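Local coordinates for Serine/threonine-protein kinase-like protein ACR4 (Arabidopsis thaliana, PDB 7A0J) that perceives the CLE40 peptide as a plant receptor kinase controlling formative cell divisions in root meristems, this chain being its extracellular beta-propeller domain, at residues P265-T268 against G269-F272; S173-P176 against K177-F181; M79-P82 against Q83-K87. All blocks are in the same frame, centred on the assembly; numbering follows the deposited sequence.

Contact 1: P265-T268 against G269-F272; sequences PAPT and GIGF
Pro267 and Ile270 meet across a tight bend in the beta-propeller ectodomain, on the loop that leads from strand 253-257 to strand 274-277 and so from the sixth repeat into the seventh. The contact is local: three apolar side chains, at positions 267, 270 and 272, are brought together by the reversal of the chain at Thr268 and Gly269. Ile270 shows how a branched side chain can serve two partners at once. From CB, the CG2 branch lies anti to the backbone N and reaches over one face of the Phe272 ring, 3.6 Å above its plane and displaced toward the rim. The other branch starts beside the backbone N (chi1 -51°) and runs on extended through CG1, with chi2 at 170°. This carries CD1 across to the proline, where it stands 3.5 Å from CB of Pro267 and 3.8 Å from CG of the same ring. Pro267 in turn directs CG at the edge of the Phe272 ring, near its plane, 4.1 Å from CE2. The proline and phenylalanine side chains cross at about a right angle. The aromatic ring is thus met on one face by Ile270 CG2 and at its edge by Pro267 CG.

Around this group, Trp296 of strand 294-297 touches Pro267 and Leu286 touches both Ile270 and Phe272, so that further residues of the seventh repeat join the cluster. No direct hydrogen bond joins residues 265-268 to residues 269-272. Their polar link is a water molecule in the mouth of the bend, which donates one hydrogen bond to Pro267 O at 2.7 Å and another to Ile270 O at 2.6 Å.

Contact 2: S173-P176 against K177-F181; sequences SLIP and KEKKF
Ile175 and Lys179 pack around a type I beta turn that runs from Pro176 to Lys179. The touching atom is CG2 of Ile175, which rests 3.7 Å from CG of Lys179; the two side chains cross at about a right angle, and the aliphatic root of a charged residue supplies the apolar surface. CG1 of Ile175 stands beside the backbone N (chi1 -72°), which leaves the CG2 methyl anti to that nitrogen; it also approaches the edge of the Phe181 ring, near the ring plane, 4.4 Å from CE2.

The turn helps to set these positions. Lys179 N donates to Pro176 O over 3.1 Å at an N-H...O angle of 157°, arriving well above the carbonyl plane. A water beside the turn lies 2.7 Å from Lys179 O and is also near Pro176 O, but it has more acceptors around it than protons to give.

Farther out, Trp205 of strand 202-206 touches Ile175 and meets the Phe181 ring, while Leu203 of that strand packs on Lys179 and Phe181. The turn belongs to the loop after strand 160-163, and at Phe181 the chain enters strand 181-186, passing from the fourth propeller repeat to the fifth.

Contact 3: M79-P82 against Q83-K87; sequences MGVP and QPMTK
Gln83 OE1 accepts the backbone N-H of Met85 at 3.0 Å, a bond that probably helps to set the backbone from which the Met85 side chain packs back on Val81 and Pro82. The N-H...O angle is 147°, and the donor stands well above the plane of the side-chain amide instead of on a lone pair. The glutamine chain folds at chi2 (-66°), bringing OE1 back in front of the N-H of Met85; the peptide bond before Pro84 is cis.

Met85 starts with CG anti to the backbone N, then bends at chi2 and chi3, bringing its terminal methyl round to the earlier residues. CE lies 3.8 Å from CG1 of Val81, the two side chains crossing at about a right angle, and 4.2 Å from CG of Pro82. Pro68 and Trp126 each touch both Pro82 and Met85, so this interblade propeller loop is packed against strand 68-72, from which it leaves, and strand 120-127 of the following sheet.

Pro82 O faces the same methionine: CB is 3.3 Å away and CE 3.6 Å. This buried carbonyl has no hydrogen-bond partner in the model, which implies that apolar packing here probably has to repay some cost of desolvating it.

All three contacts lie near the surface, about 20 Å from the chain's centre, in loops that precede the first strand of a new propeller sheet. Contacts 1 and 3 fall on opposite sides of that centre, and none of the three touches another. Each uses a proline and an apolar cluster backed by a tryptophan from a nearby strand, but the polar chemistry differs. Contact 1 bridges its bend by water, contact 2 closes a true beta turn with a direct backbone bond, and contact 3 has no hydrogen bond between its two segments, its amide bond lying within residues 83-87. The buried member also changes: a phenylalanine in contacts 1 and 2, a proline in contact 3.

Contact 1: P265-T268 against G269-F272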
# COMPACT_ATOMS: atom_id res chain seq x y z
N PRO A 265 -10.17 -6.30 -17.67
CA PRO A 265 -8.83 -6.80 -17.37
C PRO A 265 -7.84 -5.66 -17.07
O PRO A 265 -7.55 -5.44 -15.90
CB PRO A 265 -8.43 -7.57 -18.64
N ALA A 266 -7.37 -4.96 -18.10
CA ALA A 266 -6.43 -3.81 -18.01
C ALA A 266 -6.29 -3.15 -19.38
O ALA A 266 -6.41 -3.81 -20.40
CB ALA A 266 -5.09 -4.29 -17.50
N PRO A 267 -6.02 -1.82 -19.43
CA PRO A 267 -5.70 -1.16 -20.70
C PRO A 267 -4.30 -1.60 -21.18
O PRO A 267 -3.39 -1.60 -20.38
CB PRO A 267 -5.75 0.33 -20.35
CG PRO A 267 -5.42 0.38 -18.87
CD PRO A 267 -6.00 -0.89 -18.29
N THR A 268 -4.19 -1.95 -22.46
CA THR A 268 -3.04 -2.71 -23.05
C THR A 268 -1.99 -1.76 -23.64
O THR A 268 -0.79 -2.04 -23.46
CB THR A 268 -3.54 -3.70 -24.10
OG1 THR A 268 -4.22 -2.98 -25.12
CG2 THR A 268 -4.46 -4.75 -23.52
N GLY A 269 -2.42 -0.68 -24.31
CA GLY A 269 -1.55 0.18 -25.13
C GLY A 269 -0.82 1.25 -24.33
O GLY A 269 -0.07 2.02 -24.96
N ILE A 270 -1.02 1.30 -23.01
CA ILE A 270 -0.48 2.37 -22.11
C ILE A 270 0.80 1.86 -21.43
O ILE A 270 0.86 0.65 -21.13
CB ILE A 270 -1.53 2.80 -21.07
CG1 ILE A 270 -2.87 3.15 -21.72
CG2 ILE A 270 -1.00 3.95 -20.23
CD1 ILE A 270 -3.99 3.34 -20.72
N GLY A 271 1.75 2.75 -21.19
CA GLY A 271 2.95 2.50 -20.36
C GLY A 271 2.93 3.34 -19.09
O GLY A 271 3.27 4.53 -19.16
N PHE A 272 2.52 2.73 -17.97
CA PHE A 272 2.50 3.35 -16.62
C PHE A 272 3.89 3.22 -15.98
O PHE A 272 4.61 2.26 -16.32
CB PHE A 272 1.46 2.68 -15.72
CG PHE A 272 0.04 2.74 -16.24
CD1 PHE A 272 -0.67 3.92 -16.23
CD2 PHE A 272 -0.59 1.59 -16.71
CE1 PHE A 272 -1.98 3.97 -16.69
CE2 PHE A 272 -1.89 1.64 -17.17
CZ PHE A 272 -2.59 2.83 -17.16
O HOH W 1 -0.84 -0.82 -19.83

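Contact 2: S173-P176 against K177-F181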
# COMPACT_ATOMS: atom_id res chain seq x y z
N SER A 173 -1.59 -17.88 5.01
CA SER A 173 -0.97 -18.92 4.15
C SER A 173 0.55 -18.85 4.29
O SER A 173 1.10 -17.74 4.26
CB SER A 173 -1.40 -18.77 2.71
OG SER A 173 -2.78 -19.06 2.56
N LEU A 174 1.20 -20.01 4.45
CA LEU A 174 2.66 -20.13 4.72
C LEU A 174 3.43 -20.24 3.39
O LEU A 174 2.95 -20.95 2.49
CB LEU A 174 2.92 -21.37 5.59
CG LEU A 174 2.30 -21.32 6.98
CD1 LEU A 174 2.25 -22.71 7.60
CD2 LEU A 174 3.07 -20.36 7.88
N ILE A 175 4.57 -19.55 3.32
CA ILE A 175 5.53 -19.58 2.17
C ILE A 175 6.89 -20.03 2.71
O ILE A 175 7.30 -19.58 3.78
CB ILE A 175 5.61 -18.19 1.50
CG1 ILE A 175 4.34 -17.88 0.70
CG2 ILE A 175 6.86 -18.04 0.65
CD1 ILE A 175 4.10 -18.82 -0.46
N PRO A 176 7.61 -20.93 2.01
CA PRO A 176 8.99 -21.26 2.37
C PRO A 176 9.85 -20.00 2.59
O PRO A 176 9.79 -19.10 1.77
CB PRO A 176 9.49 -22.07 1.17
CG PRO A 176 8.24 -22.72 0.62
CD PRO A 176 7.14 -21.70 0.85
N LYS A 177 10.61 -19.98 3.69
CA LYS A 177 11.46 -18.83 4.11
C LYS A 177 12.62 -18.65 3.12
O LYS A 177 13.24 -17.57 3.13
CB LYS A 177 11.99 -19.03 5.54
CG LYS A 177 11.00 -18.70 6.66
CD LYS A 177 9.77 -19.59 6.71
CE LYS A 177 10.07 -21.03 7.06
NZ LYS A 177 8.89 -21.90 6.84
N GLU A 178 12.89 -19.68 2.30
CA GLU A 178 13.93 -19.68 1.24
C GLU A 178 13.52 -18.73 0.11
O GLU A 178 14.42 -18.27 -0.62
CB GLU A 178 14.16 -21.09 0.71
CG GLU A 178 14.92 -21.99 1.68
CD GLU A 178 14.16 -22.39 2.94
OE1 GLU A 178 12.92 -22.41 2.91
OE2 GLU A 178 14.83 -22.68 3.95
N LYS A 179 12.22 -18.44 -0.05
CA LYS A 179 11.68 -17.51 -1.08
C LYS A 179 12.13 -16.08 -0.76
O LYS A 179 11.68 -15.53 0.27
CB LYS A 179 10.15 -17.60 -1.14
CG LYS A 179 9.61 -18.93 -1.64
CD LYS A 179 9.83 -19.15 -3.13
CE LYS A 179 9.45 -20.55 -3.58
NZ LYS A 179 10.48 -21.54 -3.22
N LYS A 180 13.00 -15.52 -1.61
CA LYS A 180 13.59 -14.17 -1.46
C LYS A 180 12.81 -13.18 -2.33
O LYS A 180 12.63 -13.48 -3.53
CB LYS A 180 15.07 -14.19 -1.84
CG LYS A 180 15.93 -15.18 -1.06
CD LYS A 180 16.13 -14.79 0.39
CE LYS A 180 16.75 -15.88 1.24
NZ LYS A 180 15.73 -16.59 2.05
N PHE A 181 12.36 -12.07 -1.75
CA PHE A 181 11.51 -11.03 -2.40
C PHE A 181 12.22 -9.67 -2.34
O PHE A 181 12.86 -9.38 -1.31
CB PHE A 181 10.15 -10.99 -1.71
CG PHE A 181 9.31 -12.22 -1.90
CD1 PHE A 181 8.75 -12.52 -3.14
CD2 PHE A 181 9.14 -13.13 -0.87
CE1 PHE A 181 8.00 -13.67 -3.32
CE2 PHE A 181 8.39 -14.28 -1.05
CZ PHE A 181 7.82 -14.55 -2.28
O HOH W 2 9.68 -16.01 2.09

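Contact 3: M79-P82 against Q83-K87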
# COMPACT_ATOMS: atom_id res chain seq x y z
N MET A 79 -9.02 9.77 12.66
CA MET A 79 -8.27 10.56 11.66
C MET A 79 -7.17 11.37 12.37
O MET A 79 -7.11 11.33 13.61
CB MET A 79 -9.20 11.50 10.89
CG MET A 79 -10.28 10.77 10.10
SD MET A 79 -9.60 9.69 8.80
CE MET A 79 -9.52 8.12 9.65
N GLY A 80 -6.33 12.07 11.60
CA GLY A 80 -5.13 12.77 12.09
C GLY A 80 -4.07 11.78 12.54
O GLY A 80 -4.05 10.65 12.01
N VAL A 81 -3.21 12.19 13.48
CA VAL A 81 -2.16 11.31 14.08
C VAL A 81 -2.86 10.35 15.03
O VAL A 81 -3.45 10.78 16.02
CB VAL A 81 -1.06 12.13 14.79
CG1 VAL A 81 -0.02 11.23 15.44
CG2 VAL A 81 -0.39 13.12 13.84
N PRO A 82 -2.81 9.02 14.77
CA PRO A 82 -3.63 8.06 15.51
C PRO A 82 -3.15 7.87 16.96
O PRO A 82 -1.95 7.77 17.16
CB PRO A 82 -3.45 6.75 14.72
CG PRO A 82 -2.09 6.90 14.08
CD PRO A 82 -1.98 8.37 13.74
N GLN A 83 -4.09 7.82 17.90
CA GLN A 83 -3.85 7.50 19.34
C GLN A 83 -4.18 6.03 19.58
O GLN A 83 -5.06 5.49 18.91
CB GLN A 83 -4.70 8.41 20.23
CG GLN A 83 -4.25 9.87 20.24
CD GLN A 83 -2.89 10.06 20.85
OE1 GLN A 83 -2.49 9.35 21.78
NE2 GLN A 83 -2.14 11.02 20.33
N PRO A 84 -3.51 5.33 20.52
CA PRO A 84 -2.42 5.89 21.32
C PRO A 84 -1.14 6.16 20.52
O PRO A 84 -0.76 5.33 19.72
CB PRO A 84 -2.13 4.82 22.39
CG PRO A 84 -3.30 3.85 22.30
CD PRO A 84 -3.77 3.92 20.86
N MET A 85 -0.51 7.32 20.75
CA MET A 85 0.77 7.73 20.12
C MET A 85 1.71 8.24 21.22
O MET A 85 1.26 9.06 22.04
CB MET A 85 0.54 8.84 19.09
CG MET A 85 1.80 9.33 18.40
SD MET A 85 2.62 8.05 17.42
CE MET A 85 1.45 7.84 16.08
N THR A 86 2.95 7.75 21.23
CA THR A 86 4.05 8.28 22.08
C THR A 86 4.52 9.61 21.48
O THR A 86 4.78 9.64 20.26
CB THR A 86 5.18 7.25 22.21
OG1 THR A 86 4.64 6.10 22.85
CG2 THR A 86 6.37 7.76 22.99
N LYS A 87 4.59 10.66 22.30
CA LYS A 87 5.05 12.02 21.89
C LYS A 87 6.47 11.91 21.34
O LYS A 87 7.33 11.32 22.02
CB LYS A 87 4.99 12.99 23.08
CG LYS A 87 5.30 14.44 22.74
CD LYS A 87 5.06 15.39 23.89
CE LYS A 87 5.66 16.76 23.65
NZ LYS A 87 5.09 17.78 24.56